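PDB 1Z9F: single-stranded DNA-binding protein, which probably binds single-stranded DNA as a homotetramer. Local coordinates for residues N17-I22 with D63-V68. Numbering follows the deposited sequence.
Sequences NKIILI and DFFRIV
With CG of L21 and CG of F65 each set anti to its own carbonyl carbon (chi1 -57° and -61°), the leucine fork and the phenyl ring extend from facing strands and meet. CD1 of L21 lies over one face of the F65 ring, 4.0 Å from its centroid, a CH-pi contact displaced toward CG of F65, which the methyl approaches to 3.7 Å. The second methyl, CD2 of L21, reaches the far end of the ring, 4.1 Å from CZ of F65, so the branched leucine spans the ring's length. I19 uses its longer branch, its CD1 coming obliquely to 4.5 Å from CE2 of F65. CD1 of I67 also comes to 4.4 Å from CD1 of L21. Replacing F65 with an alanine would probably open a gap beneath L21 and leave its two methyls without the flat surface they rest on. All four residues are buried and apolar, and the contact is purely van der Waals: the backbones bond to other strands, L21 to V89 and F65 to I45. Segments 17-22 and 63-68, on strands separated in the sheet by 39-48, run at 115° to each other and face across the hydrophobic core of an OB fold, the fold of the SSB family.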
# COMPACT_ATOMS: atom_id res chain seq x y z
N ASN A 17 -5.02 -5.54 6.29
CA ASN A 17 -4.29 -4.50 5.59
C ASN A 17 -2.83 -4.69 5.90
O ASN A 17 -2.42 -4.46 7.00
CB ASN A 17 -4.79 -3.13 6.05
CG ASN A 17 -4.02 -1.99 5.47
OD1 ASN A 17 -2.84 -2.11 5.13
ND2 ASN A 17 -4.68 -0.82 5.37
N LYS A 18 -2.05 -5.16 4.93
CA LYS A 18 -0.67 -5.45 5.17
C LYS A 18 0.16 -4.99 4.02
O LYS A 18 -0.12 -5.36 2.86
CB LYS A 18 -0.54 -6.95 5.31
CG LYS A 18 0.76 -7.46 5.80
CD LYS A 18 1.17 -6.70 6.90
CE LYS A 18 2.15 -7.36 7.77
NZ LYS A 18 2.31 -6.45 8.98
N ILE A 19 1.19 -4.21 4.30
CA ILE A 19 2.12 -3.84 3.24
C ILE A 19 3.57 -4.17 3.66
O ILE A 19 3.96 -3.94 4.77
CB ILE A 19 1.93 -2.37 2.73
CG1 ILE A 19 2.74 -2.16 1.45
CG2 ILE A 19 2.32 -1.34 3.78
CD1 ILE A 19 2.40 -0.96 0.71
N ILE A 20 4.33 -4.76 2.74
CA ILE A 20 5.72 -5.09 2.92
C ILE A 20 6.48 -4.52 1.74
O ILE A 20 6.20 -4.87 0.59
CB ILE A 20 5.95 -6.59 2.98
CG1 ILE A 20 5.08 -7.19 4.07
CG2 ILE A 20 7.44 -6.88 3.15
CD1 ILE A 20 5.03 -8.68 4.07
N LEU A 21 7.44 -3.66 2.04
CA LEU A 21 8.21 -2.92 1.04
C LEU A 21 9.65 -3.12 1.38
O LEU A 21 9.98 -3.25 2.56
CB LEU A 21 7.89 -1.42 1.10
CG LEU A 21 6.40 -1.07 0.93
CD1 LEU A 21 6.12 0.32 1.32
CD2 LEU A 21 5.94 -1.34 -0.49
N ILE A 22 10.50 -3.23 0.37
CA ILE A 22 11.95 -3.14 0.53
C ILE A 22 12.46 -2.05 -0.42
O ILE A 22 12.31 -2.16 -1.63
CB ILE A 22 12.67 -4.45 0.23
CG1 ILE A 22 12.31 -5.50 1.28
CG2 ILE A 22 14.17 -4.24 0.25
CD1 ILE A 22 12.87 -6.86 0.98
N ASP A 63 8.34 3.75 -7.23
CA ASP A 63 7.25 4.13 -6.35
C ASP A 63 7.84 4.66 -5.06
O ASP A 63 8.68 4.00 -4.43
CB ASP A 63 6.38 2.93 -6.04
CG ASP A 63 5.53 2.54 -7.20
OD1 ASP A 63 4.73 3.38 -7.63
OD2 ASP A 63 5.65 1.39 -7.66
N PHE A 64 7.38 5.84 -4.65
CA PHE A 64 7.82 6.46 -3.41
C PHE A 64 6.74 6.33 -2.35
O PHE A 64 5.55 6.53 -2.62
CB PHE A 64 8.18 7.93 -3.65
CG PHE A 64 9.42 8.11 -4.47
CD1 PHE A 64 10.67 8.15 -3.86
CD2 PHE A 64 9.36 8.20 -5.85
CE1 PHE A 64 11.82 8.30 -4.60
CE2 PHE A 64 10.52 8.36 -6.61
CZ PHE A 64 11.75 8.40 -5.98
N PHE A 65 7.17 5.99 -1.14
CA PHE A 65 6.27 5.77 -0.03
C PHE A 65 6.70 6.56 1.21
O PHE A 65 7.82 6.40 1.68
CB PHE A 65 6.25 4.27 0.33
CG PHE A 65 5.76 3.38 -0.80
CD1 PHE A 65 6.64 2.86 -1.72
CD2 PHE A 65 4.42 3.07 -0.91
CE1 PHE A 65 6.20 2.07 -2.73
CE2 PHE A 65 3.97 2.27 -1.92
CZ PHE A 65 4.86 1.78 -2.84
N ARG A 66 5.80 7.37 1.74
CA ARG A 66 6.00 7.98 3.07
C ARG A 66 5.85 6.91 4.16
O ARG A 66 4.77 6.35 4.30
CB ARG A 66 4.97 9.10 3.31
CG ARG A 66 5.14 9.83 4.64
CD ARG A 66 4.41 11.17 4.65
N ILE A 67 6.94 6.60 4.89
CA ILE A 67 6.91 5.70 6.06
C ILE A 67 6.78 6.49 7.39
O ILE A 67 7.54 7.43 7.64
CB ILE A 67 8.20 4.81 6.16
CG1 ILE A 67 8.60 4.16 4.82
CG2 ILE A 67 8.04 3.73 7.24
CD1 ILE A 67 7.51 3.44 4.12
N VAL A 68 5.83 6.09 8.23
CA VAL A 68 5.65 6.63 9.56
C VAL A 68 5.98 5.56 10.61
O VAL A 68 5.53 4.43 10.49
CB VAL A 68 4.20 7.11 9.80
CG1 VAL A 68 4.14 8.06 10.99
CG2 VAL A 68 3.67 7.79 8.59